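Local atomic coordinates of acetone carboxylase alpha subunit (Xanthobacter autotrophicus Py2, PDB entry 5M45), a protein that belongs to the hydantoinase B/oxoprolinase family and serves as a manganese-binding subunit within a larger assembly of six protein chains. Residues 293-297 / 539-543; 399-405 / 432-438; 555-560 / 617-623. One frame throughout, in Å; residues are numbered along the deposited sequence.

Contact 1: 293-297 / 539-543; sequences FVDVP and NGHIS
Asp295 swings its CG between its own backbone N and carbonyl carbon (chi1 61°), and this rotation carries the carboxylate off the strand into the bend of 539-543. There it illustrates how one acid can organise a loop by gathering its backbone N-H groups. Gly540 N meets Asp295 OD1 at 3.0 Å, nearly straight at 165°, on the syn lone pair that faces the other oxygen. His541 N comes to Asp295 OD2 at 2.9 Å, but from well above the carboxylate plane. Weak bonds from Gly540 N to OD2 and from Ile542 N to OD1 complete the set: three successive amides share two oxygens, which fixes the rotation of the carboxylate and probably stabilises its negative charge. Around this polar centre, Ile542 CD1 packs 3.9 Å from Asp295 CB, while Val294 CG2 touches Asn539 CB at 3.6 Å, the two side chains crossing at about a right angle. The loop braces itself as well, for Asn539 ND2 donates to Ile542 O at 3.0 Å on a lone pair of that carbonyl. Pro297 CB lies at the edge of the His541 ring, which stacks on an aromatic side chain of another protein's chain and bonds through ND1 to a polar side chain there. The result is a buried carboxylate on an edge strand, within this chain, of a mixed four-stranded sheet, binding a loop through its backbone amides.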
loop_
_atom_site.group_PDB
_atom_site.type_symbol
_atom_site.label_atom_id
_atom_site.label_comp_id
_atom_site.label_asym_id
_atom_site.label_seq_id
_atom_site.Cartn_x
_atom_site.Cartn_y
_atom_site.Cartn_z
ATOM N N PHE A 293 -29.461 11.921 5.554
ATOM C CA PHE A 293 -28.665 12.421 4.438
ATOM C C PHE A 293 -27.344 13.051 4.970
ATOM O O PHE A 293 -27.260 13.446 6.158
ATOM C CB PHE A 293 -29.412 13.550 3.689
ATOM C CG PHE A 293 -30.792 13.204 3.224
ATOM C CD1 PHE A 293 -31.905 13.430 4.042
ATOM C CD2 PHE A 293 -31.000 12.690 1.948
ATOM C CE1 PHE A 293 -33.193 13.152 3.562
ATOM C CE2 PHE A 293 -32.278 12.395 1.496
ATOM C CZ PHE A 293 -33.368 12.624 2.303
ATOM N N VAL A 294 -26.358 13.215 4.064
ATOM C CA VAL A 294 -25.201 14.109 4.287
ATOM C C VAL A 294 -24.555 14.562 2.954
ATOM O O VAL A 294 -24.784 13.951 1.901
ATOM C CB VAL A 294 -24.168 13.479 5.288
ATOM C CG1 VAL A 294 -23.233 12.488 4.582
ATOM C CG2 VAL A 294 -23.365 14.548 6.047
ATOM N N ASP A 295 -23.792 15.656 3.007
ATOM C CA ASP A 295 -23.225 16.305 1.820
ATOM C C ASP A 295 -21.807 15.873 1.462
ATOM O O ASP A 295 -21.001 15.643 2.363
ATOM C CB ASP A 295 -23.296 17.836 1.943
ATOM C CG ASP A 295 -22.506 18.416 3.151
ATOM O OD1 ASP A 295 -22.767 18.021 4.324
ATOM O OD2 ASP A 295 -21.656 19.326 2.941
ATOM N N VAL A 296 -21.531 15.778 0.154
ATOM C CA VAL A 296 -20.193 15.554 -0.399
ATOM C C VAL A 296 -19.873 16.650 -1.448
ATOM O O VAL A 296 -20.069 16.435 -2.651
ATOM C CB VAL A 296 -20.069 14.159 -1.010
ATOM C CG1 VAL A 296 -18.642 13.909 -1.488
ATOM C CG2 VAL A 296 -20.466 13.082 0.006
ATOM N N PRO A 297 -19.349 17.824 -0.984
ATOM C CA PRO A 297 -19.092 18.959 -1.882
ATOM C C PRO A 297 -17.721 18.883 -2.604
ATOM O O PRO A 297 -16.828 19.727 -2.369
ATOM C CB PRO A 297 -19.216 20.175 -0.958
ATOM C CG PRO A 297 -18.834 19.681 0.387
ATOM C CD PRO A 297 -19.360 18.258 0.433
ATOM N N ASN A 539 -19.473 17.357 8.056
ATOM C CA ASN A 539 -20.687 17.781 7.338
ATOM C C ASN A 539 -20.736 19.310 7.243
ATOM O O ASN A 539 -20.325 20.010 8.182
ATOM C CB ASN A 539 -21.953 17.219 8.008
ATOM C CG ASN A 539 -22.166 17.735 9.429
ATOM O OD1 ASN A 539 -21.260 17.700 10.243
ATOM N ND2 ASN A 539 -23.384 18.226 9.729
ATOM N N GLY A 540 -21.208 19.823 6.120
ATOM C CA GLY A 540 -21.217 21.267 5.822
ATOM C C GLY A 540 -22.580 21.813 5.499
ATOM O O GLY A 540 -23.263 22.432 6.360
ATOM N N HIS A 541 -23.004 21.554 4.267
ATOM C CA HIS A 541 -24.310 22.025 3.779
ATOM C C HIS A 541 -25.557 21.368 4.415
ATOM O O HIS A 541 -26.650 21.954 4.349
ATOM C CB HIS A 541 -24.382 21.864 2.251
ATOM C CG HIS A 541 -23.321 22.596 1.492
ATOM N ND1 HIS A 541 -23.271 23.963 1.418
ATOM C CD2 HIS A 541 -22.283 22.141 0.746
ATOM C CE1 HIS A 541 -22.248 24.327 0.658
ATOM N NE2 HIS A 541 -21.612 23.232 0.273
ATOM N N ILE A 542 -25.403 20.179 5.003
ATOM C CA ILE A 542 -26.507 19.356 5.525
ATOM C C ILE A 542 -26.223 18.963 6.986
ATOM O O ILE A 542 -25.111 18.531 7.315
ATOM C CB ILE A 542 -26.673 18.081 4.669
ATOM C CG1 ILE A 542 -27.168 18.461 3.268
ATOM C CG2 ILE A 542 -27.663 17.090 5.300
ATOM C CD1 ILE A 542 -27.167 17.341 2.222
ATOM N N SER A 543 -27.242 19.114 7.853
ATOM C CA SER A 543 -27.254 18.515 9.171
ATOM C C SER A 543 -27.816 17.097 9.052
ATOM O O SER A 543 -28.942 16.936 8.597
ATOM C CB SER A 543 -28.135 19.325 10.133
ATOM O OG SER A 543 -27.566 20.571 10.426
HETATM O O HOH W 1 -30.336 14.554 7.459
#

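Contact 2: 399-405 / 432-438; sequences YSWHFLV and NANTSNW. With ACT (acetate ion), chain N.
Tyr399 OH draws several polar groups to itself. The N-H of Trp438 NE1 is shared weakly between Tyr399 OH, at 2.9 Å and bent (138°), and Thr435 O, the hydroxyl lying at the indole edge in that ring's plane. A water 2.7 Å from Tyr399 OH also bonds His402 ND1, whose ring holds Asp295 O through NE2, and donates to Asn434 OD1, which accepts from Ser436 OG too; that water sits in the planes of both the phenol and imidazole rings, at their edges. The phenol and the five-membered ring of Trp438 meet obliquely, planes 71° apart. With Tyr399 CG anti to the backbone N (chi1 -170°), one ring face lies under His402 N, 3.6 Å from the plane. Val405 of helix 401-422 meets the following loop, bent through an inverse gamma turn centred on Thr435: Val405 CG1 packs 3.7 Å from Thr435 OG1, whose polar partner is Trp479. Asn432 ND2 reaches Val405 O at 3.2 Å and also Ala433 O, both near its amide plane, which fixes the amide's rotation. Trp401 NE1 donates to acetate O at 2.7 Å, the ion probably from the crystallisation liquor, and the Trp438 side chain is about 7 Å from the bound manganese.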
loop_
_atom_site.group_PDB
_atom_site.type_symbol
_atom_site.label_atom_id
_atom_site.label_comp_id
_atom_site.label_asym_id
_atom_site.label_seq_id
_atom_site.Cartn_x
_atom_site.Cartn_y
_atom_site.Cartn_z
ATOM N N TYR A 399 -12.706 7.471 5.639
ATOM C CA TYR A 399 -13.673 8.178 6.478
ATOM C C TYR A 399 -15.122 7.667 6.274
ATOM O O TYR A 399 -16.073 8.435 6.075
ATOM C CB TYR A 399 -13.551 9.708 6.379
ATOM C CG TYR A 399 -14.399 10.388 7.449
ATOM C CD1 TYR A 399 -14.391 9.952 8.753
ATOM C CD2 TYR A 399 -15.237 11.446 7.123
ATOM C CE1 TYR A 399 -15.195 10.553 9.732
ATOM C CE2 TYR A 399 -16.060 12.056 8.086
ATOM C CZ TYR A 399 -16.052 11.598 9.373
ATOM O OH TYR A 399 -16.871 12.167 10.336
ATOM N N SER A 400 -15.221 6.335 6.346
ATOM C CA SER A 400 -16.478 5.577 6.322
ATOM C C SER A 400 -17.576 6.220 7.190
ATOM O O SER A 400 -18.768 6.249 6.834
ATOM C CB SER A 400 -16.200 4.176 6.898
ATOM O OG SER A 400 -17.067 3.322 6.230
ATOM N N TRP A 401 -17.153 6.682 8.350
ATOM C CA TRP A 401 -18.061 7.299 9.330
ATOM C C TRP A 401 -18.928 8.408 8.775
ATOM O O TRP A 401 -20.032 8.572 9.257
ATOM C CB TRP A 401 -17.282 7.894 10.529
ATOM C CG TRP A 401 -16.409 6.944 11.304
ATOM C CD1 TRP A 401 -15.055 7.012 11.433
ATOM C CD2 TRP A 401 -16.845 5.841 12.115
ATOM N NE1 TRP A 401 -14.609 6.038 12.311
ATOM C CE2 TRP A 401 -15.678 5.283 12.721
ATOM C CE3 TRP A 401 -18.091 5.264 12.396
ATOM C CZ2 TRP A 401 -15.736 4.179 13.556
ATOM C CZ3 TRP A 401 -18.132 4.168 13.254
ATOM C CH2 TRP A 401 -16.967 3.641 13.830
ATOM N N HIS A 402 -18.437 9.202 7.836
ATOM C CA HIS A 402 -19.222 10.363 7.294
ATOM C C HIS A 402 -20.647 9.946 6.893
ATOM O O HIS A 402 -21.646 10.597 7.265
ATOM C CB HIS A 402 -18.500 10.939 6.091
ATOM C CG HIS A 402 -19.038 12.239 5.581
ATOM N ND1 HIS A 402 -19.223 13.340 6.381
ATOM C CD2 HIS A 402 -19.383 12.624 4.327
ATOM C CE1 HIS A 402 -19.675 14.349 5.651
ATOM N NE2 HIS A 402 -19.776 13.939 4.396
ATOM N N PHE A 403 -20.715 8.810 6.174
ATOM C CA PHE A 403 -22.000 8.210 5.797
ATOM C C PHE A 403 -22.629 7.413 6.922
ATOM O O PHE A 403 -23.834 7.538 7.193
ATOM C CB PHE A 403 -21.824 7.323 4.537
ATOM C CG PHE A 403 -21.649 8.098 3.228
ATOM C CD1 PHE A 403 -21.463 9.500 3.179
ATOM C CD2 PHE A 403 -21.678 7.395 2.035
ATOM C CE1 PHE A 403 -21.315 10.149 1.954
ATOM C CE2 PHE A 403 -21.530 8.033 0.826
ATOM C CZ PHE A 403 -21.339 9.417 0.780
ATOM N N LEU A 404 -21.834 6.580 7.584
ATOM C CA LEU A 404 -22.361 5.680 8.628
ATOM C C LEU A 404 -23.117 6.412 9.759
ATOM O O LEU A 404 -24.255 6.072 10.066
ATOM C CB LEU A 404 -21.215 4.828 9.246
ATOM C CG LEU A 404 -20.552 3.744 8.358
ATOM C CD1 LEU A 404 -19.346 3.133 9.065
ATOM C CD2 LEU A 404 -21.534 2.640 7.989
ATOM N N VAL A 405 -22.471 7.426 10.359
ATOM C CA VAL A 405 -23.073 8.142 11.515
ATOM C C VAL A 405 -24.307 8.961 11.095
ATOM O O VAL A 405 -25.185 9.241 11.938
ATOM C CB VAL A 405 -22.071 9.052 12.271
ATOM C CG1 VAL A 405 -20.828 8.278 12.680
ATOM C CG2 VAL A 405 -21.691 10.276 11.462
ATOM N N ASN A 432 -28.072 10.740 17.496
ATOM C CA ASN A 432 -26.662 11.112 17.630
ATOM C C ASN A 432 -26.255 12.266 16.706
ATOM O O ASN A 432 -26.771 12.405 15.570
ATOM C CB ASN A 432 -25.734 9.893 17.451
ATOM C CG ASN A 432 -25.861 9.236 16.065
ATOM O OD1 ASN A 432 -26.704 8.365 15.864
ATOM N ND2 ASN A 432 -25.017 9.664 15.110
ATOM N N ALA A 433 -25.318 13.092 17.207
ATOM C CA ALA A 433 -24.661 14.117 16.418
ATOM C C ALA A 433 -23.863 13.516 15.284
ATOM O O ALA A 433 -23.428 12.361 15.364
ATOM C CB ALA A 433 -23.720 14.922 17.298
ATOM N N ASN A 434 -23.626 14.308 14.263
ATOM C CA ASN A 434 -22.558 14.010 13.317
ATOM C C ASN A 434 -21.199 14.146 14.055
ATOM O O ASN A 434 -20.932 15.188 14.693
ATOM C CB ASN A 434 -22.615 14.950 12.101
ATOM C CG ASN A 434 -21.763 14.462 10.945
ATOM O OD1 ASN A 434 -20.529 14.596 10.953
ATOM N ND2 ASN A 434 -22.413 13.901 9.931
ATOM N N THR A 435 -20.378 13.099 14.001
ATOM C CA THR A 435 -19.114 13.060 14.756
ATOM C C THR A 435 -17.978 13.706 13.921
ATOM O O THR A 435 -17.261 13.007 13.175
ATOM C CB THR A 435 -18.758 11.610 15.164
ATOM O OG1 THR A 435 -18.456 10.822 13.999
ATOM C CG2 THR A 435 -19.854 11.002 15.934
ATOM N N SER A 436 -17.883 15.026 14.009
ATOM C CA SER A 436 -16.905 15.850 13.227
ATOM C C SER A 436 -16.876 17.249 13.865
ATOM O O SER A 436 -17.705 17.507 14.750
ATOM C CB SER A 436 -17.325 15.896 11.750
ATOM O OG SER A 436 -18.539 16.646 11.550
ATOM N N ASN A 437 -15.983 18.179 13.510
ATOM C CA ASN A 437 -14.846 18.092 12.556
ATOM C C ASN A 437 -13.692 17.223 13.044
ATOM O O ASN A 437 -13.462 17.140 14.236
ATOM C CB ASN A 437 -14.291 19.506 12.352
ATOM C CG ASN A 437 -13.117 19.555 11.355
ATOM O OD1 ASN A 437 -13.295 19.332 10.141
ATOM N ND2 ASN A 437 -11.935 19.905 11.858
ATOM N N TRP A 438 -12.956 16.634 12.096
ATOM C CA TRP A 438 -11.679 15.947 12.335
ATOM C C TRP A 438 -10.480 16.817 11.889
ATOM O O TRP A 438 -10.203 16.973 10.670
ATOM C CB TRP A 438 -11.664 14.590 11.606
ATOM C CG TRP A 438 -12.701 13.629 12.073
ATOM C CD1 TRP A 438 -13.956 13.444 11.518
ATOM C CD2 TRP A 438 -12.622 12.718 13.186
ATOM N NE1 TRP A 438 -14.646 12.491 12.209
ATOM C CE2 TRP A 438 -13.876 12.039 13.255
ATOM C CE3 TRP A 438 -11.657 12.448 14.152
ATOM C CZ2 TRP A 438 -14.163 11.072 14.225
ATOM C CZ3 TRP A 438 -11.930 11.461 15.146
ATOM C CH2 TRP A 438 -13.188 10.769 15.149
HETATM C C ACT N . -12.722 5.530 15.052
HETATM O O ACT N . -12.413 5.780 13.864
HETATM O OXT ACT N . -12.221 4.547 15.638
HETATM C CH3 ACT N . -13.699 6.424 15.766
HETATM O O HOH W 2 -18.661 13.778 9.210
HETATM O O HOH W 3 -25.639 12.187 12.560
#

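Contact 3: 555-560 / 617-623; sequences ASGYRF and LYLNYMR
Tyr621 and Ser556 make the direct polar link at one end of this pairing: Tyr621 OH donates to Ser556 O at 2.9 Å, approaching from above the carbonyl plane, while Ala555 CB packs 3.5 Å from the same hydroxyl. Next along, the Tyr558 and Tyr621 side chains cross at about a right angle, Tyr558 CD1 3.7 Å from Tyr621 CE2 and the rings oblique with planes 48° apart. Leu619 CD2 continues the apolar surface, 3.6 Å from Tyr558 OH, and Leu619 CB meets Phe560 CB at 3.8 Å. In Leu619, chi1 179° (CG anti to the backbone N) together with chi2 68° brings CD2 to the phenol. These contacts sit where strands 559-563 and 617-621 run antiparallel in a five-stranded sheet. Leu619 N bonds to Phe560 O at 3.0 Å, yet in the reverse direction a water intervenes, accepting from Phe560 N and donating to Leu619 O as well as to Tyr558 O. Toward Arg623, side chains and water take over the joining. The guanidinium of Arg623 lies flat over Gly557 CA, which stands near the centre of one face, and its NH1 lies above one face of the Tyr621 ring, offset toward the rim. Arg623 NH2 bonds to Asn539 O. A second water joins Arg623 NH1 to Tyr558 O, and a third donates to both Ala555 O and Tyr621 OH. Farther out, Asp582 and Lys505 bond to Tyr558 OH, Phe560 packs on Ile599 and Arg601 of strand 598-602, and an apolar side chain of another protein's chain touches Tyr621.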
loop_
_atom_site.group_PDB
_atom_site.type_symbol
_atom_site.label_atom_id
_atom_site.label_comp_id
_atom_site.label_asym_id
_atom_site.label_seq_id
_atom_site.Cartn_x
_atom_site.Cartn_y
_atom_site.Cartn_z
ATOM N N ALA A 555 -27.093 22.575 14.527
ATOM C CA ALA A 555 -26.403 23.372 13.509
ATOM C C ALA A 555 -25.519 22.501 12.621
ATOM O O ALA A 555 -25.042 21.456 13.062
ATOM C CB ALA A 555 -25.562 24.451 14.172
ATOM N N SER A 556 -25.292 22.955 11.380
ATOM C CA SER A 556 -24.407 22.305 10.415
ATOM C C SER A 556 -22.994 22.933 10.490
ATOM O O SER A 556 -22.735 23.769 11.357
ATOM C CB SER A 556 -25.026 22.381 9.005
ATOM O OG SER A 556 -25.119 23.720 8.513
ATOM N N GLY A 557 -22.085 22.527 9.600
ATOM C CA GLY A 557 -20.660 22.857 9.742
ATOM C C GLY A 557 -20.204 24.012 8.878
ATOM O O GLY A 557 -20.870 24.377 7.896
ATOM N N TYR A 558 -19.064 24.591 9.256
ATOM C CA TYR A 558 -18.370 25.592 8.474
ATOM C C TYR A 558 -16.866 25.566 8.801
ATOM O O TYR A 558 -16.441 24.937 9.761
ATOM C CB TYR A 558 -18.973 26.996 8.677
ATOM C CG TYR A 558 -18.688 27.618 10.051
ATOM C CD1 TYR A 558 -19.482 27.332 11.152
ATOM C CD2 TYR A 558 -17.607 28.478 10.241
ATOM C CE1 TYR A 558 -19.217 27.889 12.407
ATOM C CE2 TYR A 558 -17.328 29.042 11.509
ATOM C CZ TYR A 558 -18.126 28.747 12.586
ATOM O OH TYR A 558 -17.845 29.299 13.848
ATOM N N ARG A 559 -16.099 26.238 7.945
ATOM C CA ARG A 559 -14.643 26.365 8.020
ATOM C C ARG A 559 -14.226 27.783 8.414
ATOM O O ARG A 559 -14.776 28.758 7.875
ATOM C CB ARG A 559 -14.046 26.063 6.609
ATOM C CG ARG A 559 -12.601 26.430 6.416
ATOM C CD ARG A 559 -11.982 25.899 5.122
ATOM N NE ARG A 559 -12.509 26.480 3.871
ATOM C CZ ARG A 559 -11.855 26.441 2.698
ATOM N NH1 ARG A 559 -10.630 25.914 2.593
ATOM N NH2 ARG A 559 -12.414 26.943 1.615
ATOM N N PHE A 560 -13.268 27.886 9.332
ATOM C CA PHE A 560 -12.450 29.089 9.552
ATOM C C PHE A 560 -10.971 28.736 9.626
ATOM O O PHE A 560 -10.569 27.942 10.471
ATOM C CB PHE A 560 -12.811 29.840 10.856
ATOM C CG PHE A 560 -11.940 31.051 11.116
ATOM C CD1 PHE A 560 -12.274 32.289 10.593
ATOM C CD2 PHE A 560 -10.782 30.955 11.920
ATOM C CE1 PHE A 560 -11.449 33.412 10.820
ATOM C CE2 PHE A 560 -9.982 32.066 12.167
ATOM C CZ PHE A 560 -10.312 33.293 11.603
ATOM N N LEU A 617 -3.865 30.197 11.808
ATOM C CA LEU A 617 -4.973 29.777 12.681
ATOM C C LEU A 617 -5.881 28.758 12.017
ATOM O O LEU A 617 -6.094 28.813 10.814
ATOM C CB LEU A 617 -5.819 30.980 13.084
ATOM C CG LEU A 617 -5.161 32.081 13.920
ATOM C CD1 LEU A 617 -6.152 33.217 14.142
ATOM C CD2 LEU A 617 -4.627 31.562 15.247
ATOM N N TYR A 618 -6.420 27.854 12.830
ATOM C CA TYR A 618 -7.371 26.799 12.405
ATOM C C TYR A 618 -8.433 26.661 13.503
ATOM O O TYR A 618 -8.075 26.484 14.684
ATOM C CB TYR A 618 -6.588 25.475 12.221
ATOM C CG TYR A 618 -7.348 24.231 11.730
ATOM C CD1 TYR A 618 -8.314 23.585 12.525
ATOM C CD2 TYR A 618 -7.042 23.646 10.481
ATOM C CE1 TYR A 618 -8.977 22.449 12.088
ATOM C CE2 TYR A 618 -7.709 22.510 10.040
ATOM C CZ TYR A 618 -8.669 21.904 10.851
ATOM O OH TYR A 618 -9.334 20.747 10.437
ATOM N N LEU A 619 -9.727 26.758 13.121
ATOM C CA LEU A 619 -10.854 26.534 14.072
ATOM C C LEU A 619 -11.343 25.087 14.010
ATOM O O LEU A 619 -11.810 24.661 12.966
ATOM C CB LEU A 619 -12.020 27.499 13.791
ATOM C CG LEU A 619 -13.260 27.352 14.687
ATOM C CD1 LEU A 619 -12.932 27.770 16.105
ATOM C CD2 LEU A 619 -14.448 28.175 14.175
ATOM N N ASN A 620 -11.240 24.349 15.111
ATOM C CA ASN A 620 -11.842 23.011 15.264
ATOM C C ASN A 620 -13.227 23.104 15.918
ATOM O O ASN A 620 -13.348 23.493 17.089
ATOM C CB ASN A 620 -10.935 22.086 16.113
ATOM C CG ASN A 620 -11.115 20.606 15.773
ATOM O OD1 ASN A 620 -11.451 20.269 14.659
ATOM N ND2 ASN A 620 -10.890 19.723 16.749
ATOM N N TYR A 621 -14.275 22.772 15.169
ATOM C CA TYR A 621 -15.683 22.934 15.610
ATOM C C TYR A 621 -16.337 21.546 15.691
ATOM O O TYR A 621 -16.484 20.846 14.664
ATOM C CB TYR A 621 -16.414 23.911 14.625
ATOM C CG TYR A 621 -17.957 23.877 14.539
ATOM C CD1 TYR A 621 -18.772 23.460 15.604
ATOM C CD2 TYR A 621 -18.598 24.325 13.372
ATOM C CE1 TYR A 621 -20.175 23.431 15.489
ATOM C CE2 TYR A 621 -20.006 24.316 13.260
ATOM C CZ TYR A 621 -20.775 23.849 14.310
ATOM O OH TYR A 621 -22.146 23.815 14.168
ATOM N N MET A 622 -16.735 21.162 16.906
ATOM C CA MET A 622 -17.449 19.893 17.156
ATOM C C MET A 622 -18.966 20.100 17.193
ATOM O O MET A 622 -19.459 21.043 17.828
ATOM C CB MET A 622 -16.988 19.254 18.483
ATOM C CG MET A 622 -15.726 18.406 18.371
ATOM S SD MET A 622 -14.247 19.150 17.624
ATOM C CE MET A 622 -13.899 20.445 18.806
ATOM N N ARG A 623 -19.704 19.207 16.544
ATOM C CA ARG A 623 -21.159 19.415 16.364
ATOM C C ARG A 623 -22.030 19.122 17.594
ATOM O O ARG A 623 -21.670 18.329 18.478
ATOM C CB ARG A 623 -21.694 18.540 15.213
ATOM C CG ARG A 623 -20.902 18.511 13.898
ATOM C CD ARG A 623 -20.684 19.880 13.270
ATOM N NE ARG A 623 -20.073 19.731 11.927
ATOM C CZ ARG A 623 -18.875 20.168 11.539
ATOM N NH1 ARG A 623 -18.055 20.849 12.333
ATOM N NH2 ARG A 623 -18.495 19.947 10.286
HETATM O O HOH W 4 -23.679 21.752 15.466
HETATM O O HOH W 5 -15.916 22.331 10.533
HETATM O O HOH W 6 -14.045 25.994 11.245
#

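The three contacts form a continuous buried network, their centres 11 to 14 Å apart. Contact 2 is nested inside the long stretch of chain that contact 1 closes, and contact 3 follows. Helix 401-422 backs the strand of contact 1, with His402 NE2 probably hydrogen-bonded to Asp295 O. Arg623 of contact 3 reaches back to Asn539 O through NH2, and Asn437 of contact 2 probably bonds through ND2 to Asn620 OD1 and through its backbone N to Tyr621 O. Segments far apart in sequence thereby connect the mixed sheet of 286-297 with the antiparallel sheet of 617-621. Contacts 1 and 3 also meet another protein's chain, whereas contact 2 lies deeper, touched by none.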